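SAHS4 (PDB 5Z4G) binds zinc and probably acts as a secreted, heat-soluble molecular shield that helps the tardigrade survive water-deficient conditions. Local coordinates at residues 45-49 / 50-54; 66-70 / 71-75. One frame throughout, in Å; residues are numbered along the deposited sequence.

Contact 1 of 2, residues 45-49 / 50-54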
ATOM      1  N   ALA A  45      -5.991 -11.294  10.166  1.00 29.45           N
ATOM      2  CA  ALA A  45      -6.654 -10.143   9.543  1.00 31.11           C
ATOM      3  C   ALA A  45      -7.883 -10.554   8.732  1.00 31.97           C
ATOM      4  O   ALA A  45      -8.556  -9.702   8.134  1.00 32.81           O
ATOM      5  CB  ALA A  45      -5.672  -9.344   8.690  1.00 28.96           C
ATOM      6  N   ASN A  46      -8.169 -11.862   8.738  1.00 31.97           N
ATOM      7  CA  ASN A  46      -9.330 -12.452   8.073  1.00 32.92           C
ATOM      8  C   ASN A  46      -9.403 -12.047   6.604  1.00 31.07           C
ATOM      9  O   ASN A  46     -10.421 -11.531   6.132  1.00 32.60           O
ATOM     10  CB  ASN A  46     -10.628 -12.133   8.836  1.00 36.78           C
ATOM     11  CG  ASN A  46     -10.569 -12.555  10.291  1.00 37.13           C
ATOM     12  OD1 ASN A  46     -10.669 -11.723  11.194  1.00 41.82           O
ATOM     13  ND2 ASN A  46     -10.391 -13.851  10.528  1.00 39.19           N
ATOM     14  N   ILE A  47      -8.292 -12.263   5.902  1.00 28.42           N
ATOM     15  CA  ILE A  47      -8.198 -11.967   4.475  1.00 29.58           C
ATOM     16  C   ILE A  47      -8.965 -13.049   3.709  1.00 27.67           C
ATOM     17  O   ILE A  47      -8.590 -14.224   3.771  1.00 28.61           O
ATOM     18  CB  ILE A  47      -6.722 -11.841   4.003  1.00 29.29           C
ATOM     19  CG1 ILE A  47      -5.940 -10.792   4.839  1.00 32.11           C
ATOM     20  CG2 ILE A  47      -6.631 -11.574   2.500  1.00 30.99           C
ATOM     21  CD1 ILE A  47      -6.539  -9.395   4.920  1.00 32.28           C
ATOM     22  N   PRO A  48     -10.054 -12.657   3.004  1.00 28.01           N
ATOM     23  CA  PRO A  48     -10.882 -13.629   2.275  1.00 26.75           C
ATOM     24  C   PRO A  48     -10.120 -14.255   1.099  1.00 25.12           C
ATOM     25  O   PRO A  48      -9.207 -13.614   0.567  1.00 25.85           O
ATOM     26  CB  PRO A  48     -12.057 -12.782   1.772  1.00 28.22           C
ATOM     27  CG  PRO A  48     -11.511 -11.400   1.673  1.00 29.72           C
ATOM     28  CD  PRO A  48     -10.537 -11.274   2.808  1.00 28.50           C
ATOM     29  N   PRO A  49     -10.475 -15.498   0.698  1.00 22.65           N
ATOM     30  CA  PRO A  49      -9.826 -16.151  -0.453  1.00 23.17           C
ATOM     31  C   PRO A  49      -9.755 -15.301  -1.726  1.00 23.22           C
ATOM     32  O   PRO A  49      -8.753 -15.376  -2.435  1.00 24.53           O
ATOM     33  CB  PRO A  49     -10.691 -17.391  -0.684  1.00 23.08           C
ATOM     34  CG  PRO A  49     -11.185 -17.732   0.677  1.00 23.38           C
ATOM     35  CD  PRO A  49     -11.423 -16.418   1.366  1.00 22.67           C
ATOM     36  N   LYS A  50     -10.785 -14.494  -2.001  1.00 25.49           N
ATOM     37  CA  LYS A  50     -10.797 -13.620  -3.189  1.00 26.15           C
ATOM     38  C   LYS A  50      -9.675 -12.574  -3.187  1.00 26.66           C
ATOM     39  O   LYS A  50      -9.173 -12.210  -4.248  1.00 29.31           O
ATOM     40  CB  LYS A  50     -12.169 -12.957  -3.403  1.00 29.44           C
ATOM     41  CG  LYS A  50     -12.582 -11.904  -2.377  1.00 30.77           C
ATOM     42  CD  LYS A  50     -13.887 -11.233  -2.777  1.00 33.69           C
ATOM     43  CE  LYS A  50     -14.132  -9.960  -1.985  1.00 36.73           C
ATOM     44  NZ  LYS A  50     -13.304  -8.817  -2.465  1.00 37.94           N
ATOM     45  N   ASP A  51      -9.299 -12.108  -1.997  1.00 28.50           N
ATOM     46  CA  ASP A  51      -8.201 -11.152  -1.827  1.00 30.85           C
ATOM     47  C   ASP A  51      -6.843 -11.849  -1.749  1.00 30.59           C
ATOM     48  O   ASP A  51      -5.849 -11.338  -2.282  1.00 32.09           O
ATOM     49  CB  ASP A  51      -8.435 -10.269  -0.594  1.00 32.72           C
ATOM     50  CG  ASP A  51      -9.592  -9.283  -0.774  1.00 38.71           C
ATOM     51  OD1 ASP A  51     -10.086  -9.096  -1.912  1.00 40.99           O
ATOM     52  OD2 ASP A  51     -10.007  -8.678   0.237  1.00 42.72           O
ATOM     53  N   GLN A  52      -6.817 -13.012  -1.093  1.00 28.75           N
ATOM     54  CA  GLN A  52      -5.634 -13.880  -1.005  1.00 29.97           C
ATOM     55  C   GLN A  52      -5.039 -14.190  -2.378  1.00 29.84           C
ATOM     56  O   GLN A  52      -3.821 -14.154  -2.546  1.00 29.09           O
ATOM     57  CB  GLN A  52      -5.982 -15.203  -0.315  1.00 29.18           C
ATOM     58  CG  GLN A  52      -6.086 -15.153   1.199  1.00 28.99           C
ATOM     59  CD  GLN A  52      -6.444 -16.508   1.784  1.00 30.83           C
ATOM     60  OE1 GLN A  52      -5.717 -17.487   1.604  1.00 30.13           O
ATOM     61  NE2 GLN A  52      -7.562 -16.568   2.501  1.00 30.74           N
ATOM     62  N   ALA A  53      -5.918 -14.482  -3.340  1.00 29.40           N
ATOM     63  CA  ALA A  53      -5.549 -14.834  -4.715  1.00 29.37           C
ATOM     64  C   ALA A  53      -4.673 -13.793  -5.419  1.00 31.18           C
ATOM     65  O   ALA A  53      -3.856 -14.148  -6.273  1.00 33.31           O
ATOM     66  CB  ALA A  53      -6.804 -15.106  -5.535  1.00 31.70           C
ATOM     67  N   LEU A  54      -4.837 -12.521  -5.055  1.00 30.50           N
ATOM     68  CA  LEU A  54      -4.083 -11.435  -5.691  1.00 33.75           C
ATOM     69  C   LEU A  54      -2.628 -11.351  -5.247  1.00 34.08           C
ATOM     70  O   LEU A  54      -1.824 -10.675  -5.892  1.00 32.80           O
ATOM     71  CB  LEU A  54      -4.785 -10.077  -5.510  1.00 37.92           C
ATOM     72  CG  LEU A  54      -5.933  -9.660  -6.447  1.00 42.27           C
ATOM     73  CD1 LEU A  54      -5.748 -10.142  -7.884  1.00 41.20           C
ATOM     74  CD2 LEU A  54      -7.291 -10.077  -5.911  1.00 44.12           C
TER

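Contact 2 of 2, residues 66-70 / 71-75. With ZN (zinc ion), chain C.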
ATOM      1  N   TRP A  66       3.392   9.339  -7.082  1.00 10.32           N
ATOM      2  CA  TRP A  66       4.001  10.503  -7.726  1.00 11.50           C
ATOM      3  C   TRP A  66       3.380  11.809  -7.264  1.00 13.31           C
ATOM      4  O   TRP A  66       2.275  11.827  -6.699  1.00 13.11           O
ATOM      5  CB  TRP A  66       4.014  10.370  -9.261  1.00 12.25           C
ATOM      6  CG  TRP A  66       2.709  10.567  -9.990  1.00 13.69           C
ATOM      7  CD1 TRP A  66       2.313  11.691 -10.676  1.00 15.15           C
ATOM      8  CD2 TRP A  66       1.678   9.591 -10.197  1.00 14.37           C
ATOM      9  NE1 TRP A  66       1.081  11.486 -11.256  1.00 17.14           N
ATOM     10  CE2 TRP A  66       0.671  10.206 -10.993  1.00 16.17           C
ATOM     11  CE3 TRP A  66       1.487   8.270  -9.765  1.00 14.04           C
ATOM     12  CZ2 TRP A  66      -0.506   9.538 -11.367  1.00 16.88           C
ATOM     13  CZ3 TRP A  66       0.310   7.601 -10.141  1.00 15.31           C
ATOM     14  CH2 TRP A  66      -0.664   8.239 -10.938  1.00 16.75           C
ATOM     15  N   LYS A  67       4.121  12.890  -7.479  1.00 15.57           N
ATOM     16  CA  LYS A  67       3.689  14.231  -7.141  1.00 18.62           C
ATOM     17  C   LYS A  67       4.055  15.125  -8.310  1.00 21.44           C
ATOM     18  O   LYS A  67       5.216  15.167  -8.722  1.00 22.00           O
ATOM     19  CB  LYS A  67       4.403  14.693  -5.864  1.00 22.12           C
ATOM     20  CG  LYS A  67       4.131  16.134  -5.448  1.00 26.78           C
ATOM     21  CD  LYS A  67       3.064  16.230  -4.381  1.00 27.80           C
ATOM     22  CE  LYS A  67       2.923  17.657  -3.886  1.00 31.05           C
ATOM     23  NZ  LYS A  67       2.475  17.722  -2.466  1.00 37.16           N
ATOM     24  N   GLU A  68       3.073  15.823  -8.863  1.00 24.39           N
ATOM     25  CA  GLU A  68       3.404  16.860  -9.847  1.00 31.71           C
ATOM     26  C   GLU A  68       3.667  18.202  -9.168  1.00 34.98           C
ATOM     27  O   GLU A  68       2.982  18.567  -8.208  1.00 33.81           O
ATOM     28  CB  GLU A  68       2.396  16.973 -10.997  1.00 37.87           C
ATOM     29  CG  GLU A  68       0.944  17.165 -10.609  1.00 41.61           C
ATOM     30  CD  GLU A  68       0.097  15.927 -10.821  1.00 44.23           C
ATOM     31  OE1 GLU A  68       0.543  15.002 -11.537  1.00 48.92           O
ATOM     32  OE2 GLU A  68      -1.025  15.885 -10.267  1.00 40.30           O
ATOM     33  N   ALA A  69       4.667  18.914  -9.692  1.00 33.54           N
ATOM     34  CA  ALA A  69       5.243  20.122  -9.078  1.00 35.26           C
ATOM     35  C   ALA A  69       4.236  21.181  -8.611  1.00 32.41           C
ATOM     36  O   ALA A  69       4.364  21.717  -7.499  1.00 37.21           O
ATOM     37  CB  ALA A  69       6.278  20.738 -10.016  1.00 37.20           C
ATOM     38  N   GLY A  70       3.236  21.461  -9.445  1.00 30.50           N
ATOM     39  CA  GLY A  70       2.257  22.517  -9.170  1.00 32.33           C
ATOM     40  C   GLY A  70       0.958  22.112  -8.489  1.00 31.51           C
ATOM     41  O   GLY A  70       0.003  22.895  -8.483  1.00 31.18           O
ATOM     42  N   GLU A  71       0.911  20.900  -7.924  1.00 31.10           N
ATOM     43  CA  GLU A  71      -0.274  20.429  -7.179  1.00 30.87           C
ATOM     44  C   GLU A  71       0.040  20.201  -5.693  1.00 29.61           C
ATOM     45  O   GLU A  71       1.200  20.028  -5.317  1.00 30.47           O
ATOM     46  CB  GLU A  71      -0.909  19.190  -7.839  1.00 31.96           C
ATOM     47  CG  GLU A  71      -1.352  19.420  -9.284  1.00 35.37           C
ATOM     48  CD  GLU A  71      -2.764  18.942  -9.582  1.00 37.54           C
ATOM     49  OE1 GLU A  71      -3.724  19.673  -9.254  1.00 43.80           O
ATOM     50  OE2 GLU A  71      -2.927  17.849 -10.164  1.00 36.74           O
ATOM     51  N   ASP A  72      -1.000  20.231  -4.859  1.00 29.87           N
ATOM     52  CA  ASP A  72      -0.864  20.086  -3.402  1.00 31.35           C
ATOM     53  C   ASP A  72      -1.244  18.675  -2.931  1.00 29.19           C
ATOM     54  O   ASP A  72      -1.370  18.413  -1.730  1.00 30.85           O
ATOM     55  CB  ASP A  72      -1.716  21.145  -2.682  1.00 33.02           C
ATOM     56  CG  ASP A  72      -3.213  20.951  -2.904  1.00 35.89           C
ATOM     57  OD1 ASP A  72      -3.603  20.231  -3.848  1.00 35.35           O
ATOM     58  OD2 ASP A  72      -4.003  21.519  -2.124  1.00 35.26           O
ATOM     59  N   HIS A  73      -1.434  17.775  -3.891  1.00 24.11           N
ATOM     60  CA  HIS A  73      -1.794  16.393  -3.596  1.00 19.93           C
ATOM     61  C   HIS A  73      -0.809  15.418  -4.235  1.00 16.90           C
ATOM     62  O   HIS A  73      -0.054  15.794  -5.140  1.00 18.52           O
ATOM     63  CB  HIS A  73      -3.226  16.085  -4.051  1.00 20.76           C
ATOM     64  CG  HIS A  73      -3.453  16.266  -5.521  1.00 22.15           C
ATOM     65  ND1 HIS A  73      -4.072  17.380  -6.043  1.00 26.02           N
ATOM     66  CD2 HIS A  73      -3.166  15.465  -6.574  1.00 21.57           C
ATOM     67  CE1 HIS A  73      -4.155  17.258  -7.355  1.00 25.32           C
ATOM     68  NE2 HIS A  73      -3.601  16.110  -7.705  1.00 24.53           N
ATOM     69  N   TYR A  74      -0.818  14.186  -3.730  1.00 13.07           N
ATOM     70  CA  TYR A  74      -0.058  13.072  -4.286  1.00 12.02           C
ATOM     71  C   TYR A  74      -0.985  12.163  -5.057  1.00 11.73           C
ATOM     72  O   TYR A  74      -2.188  12.138  -4.793  1.00 13.44           O
ATOM     73  CB  TYR A  74       0.610  12.259  -3.158  1.00 12.27           C
ATOM     74  CG  TYR A  74       1.712  13.014  -2.472  1.00 13.16           C
ATOM     75  CD1 TYR A  74       1.440  13.893  -1.418  1.00 13.56           C
ATOM     76  CD2 TYR A  74       3.036  12.891  -2.909  1.00 14.30           C
ATOM     77  CE1 TYR A  74       2.459  14.617  -0.817  1.00 15.39           C
ATOM     78  CE2 TYR A  74       4.061  13.595  -2.305  1.00 15.52           C
ATOM     79  CZ  TYR A  74       3.769  14.457  -1.258  1.00 15.90           C
ATOM     80  OH  TYR A  74       4.774  15.173  -0.649  1.00 18.78           O
ATOM     81  N   HIS A  75      -0.420  11.408  -5.993  1.00 10.84           N
ATOM     82  CA  HIS A  75      -1.159  10.375  -6.709  1.00 11.83           C
ATOM     83  C   HIS A  75      -0.611   8.997  -6.392  1.00 11.01           C
ATOM     84  O   HIS A  75       0.592   8.825  -6.160  1.00 11.90           O
ATOM     85  CB  HIS A  75      -1.044  10.593  -8.206  1.00 14.09           C
ATOM     86  CG  HIS A  75      -1.912  11.691  -8.730  1.00 17.69           C
ATOM     87  ND1 HIS A  75      -3.176  11.461  -9.227  1.00 20.69           N
ATOM     88  CD2 HIS A  75      -1.703  13.024  -8.832  1.00 19.68           C
ATOM     89  CE1 HIS A  75      -3.713  12.608  -9.606  1.00 21.74           C
ATOM     90  NE2 HIS A  75      -2.838  13.572  -9.379  1.00 21.57           N
TER
HETATM   91 ZN    ZN C 201      -3.219  15.573  -9.740  1.00 30.21          ZN
HETATM   92  O   HOH W   1       0.402  15.472  -7.758  1.00 19.05           O
HETATM   93  O   HOH W   2      -5.315  15.430  -9.886  1.00 41.34           O
HETATM   94  O   HOH W   3      -3.247  15.124 -12.016  1.00 51.10           O

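Contact 1 of 2, residues 45-49 / 50-54
Ile47 and Gln52 meet across the start of the short helix 49-52, where Pro48 takes the N-cap position of the second helix in a helix-turn-helix. The hydrogen bonds come first. Pro48 O accepts twice: Gln52 N reaches it at 3.0 Å, in the carbonyl plane and almost straight at 168°, whereas Asp51 N comes from well above that plane with a more bent bond. Ala53 N adds a helical bond to Pro49 O at 3.1 Å. One residue ahead of the cap, Ile47 O is claimed by a side chain, Gln52 NE2, at 2.9 Å, in a moderately bent bond (147° at the hydrogen) with the donor tilted from the carbonyl plane; CG anti to the carbonyl carbon (chi1 -78°) and an extended chain beyond bring the amide back over the helix start. With an alanine in place of Gln52, the Ile47 carbonyl would probably lose its amide donor, and the methylene beside Ile47 CG2 would be gone.

Nonpolar contacts run alongside. Ile47 CG2, anti to its backbone N, rests 3.8 Å from both Asp51 CB and Gln52 CG. This places Ile47 and Gln52 at the positions of a hydrophobic staple, although one partner ends in an amide. Proline at the N-cap has neither a side-chain acceptor nor an N-H, which excludes a capping box with Asp51; instead Asp51 OD2 lies 3.4 Å from Pro48 CG.

Lys50 carries the ionic component. Its NZ meets Asp51 OD1 on the syn side at 3.3 Å, but well out of the carboxylate plane, and also forms a salt bridge with Asp102, next in sequence to the zinc ligand His101. The chemistry thus implies a helix start fixed by main-chain and amide bonds, with its lysine shared between two carboxylates.

Contact 2 of 2, residues 66-70 / 71-75
Glu68 OE2 and Glu71 OE2 approach to 2.7 Å, a separation that two carboxylate oxygens tolerate here because both bind the same zinc ion. The site is built into the β-hairpin that joins strands 62-66 and 74-79 of the fatty-acid-binding-protein-like barrel, with a type I turn from Glu68 to Glu71. His73 NE2 and His75 NE2, each 2.1 Å from the zinc, and two waters complete a six-ligand, roughly octahedral shell. In it Glu71 stands opposite His75, while Glu68 and His73 each face a water. The two glutamates lie side by side with their carboxylates 27° apart, and both chains bend at chi2 to bring one oxygen to the metal. Proximity to the cation probably offsets the mutual repulsion of the acids.

The hairpin stem is fixed by the hydrogen-bonded pair Trp66 and His75, whose His75 N to Trp66 O bond is nearly straight at 177°. On the same face of the sheet, His75 CB sits over the centre of the Trp66 six-membered ring, 3.3 Å from its centroid, as a CH-π contact. The tryptophan thus backs a zinc-binding histidine; their rings run nearly parallel but are slid apart and barely overlap.

Lys67 lies over the Tyr74 ring in a second contact with an aromatic face. CG of Lys67 is anti to its backbone N (chi1 175°), and a bend at chi2 helps lay the chain across the tyrosine: CD is over the ring face, 3.5 Å from the centroid, and NZ makes an off-centre cation-π contact. Trp24 also meets the Tyr74 ring.

Inside the loop, water 1 accepts from Glu68 N and donates to His73 O at 2.7 Å, its oxygen lying in plane at the edge of the His75 ring.

In the fold
Both contacts are at the surface, on opposite sides of the chain's centre, with centres 32 Å apart and nearest atoms about 19 Å apart. They share no helix or strand: contact 1 begins the second helix of the helix-turn-helix, whereas contact 2 closes a hairpin between adjacent barrel strands. Their chemistry follows these places. At the helix start, first-turn N-H groups find an acceptor in the N-cap carbonyl, and a glutamine amide holds the carbonyl ahead of it, while the hairpin loop gathers acids and imidazoles around a metal, with aromatic contacts flanking it. Zinc is near both: contact 2 supplies four ligands, whereas contact 1 lies beside the second site, formed by His85 and His101.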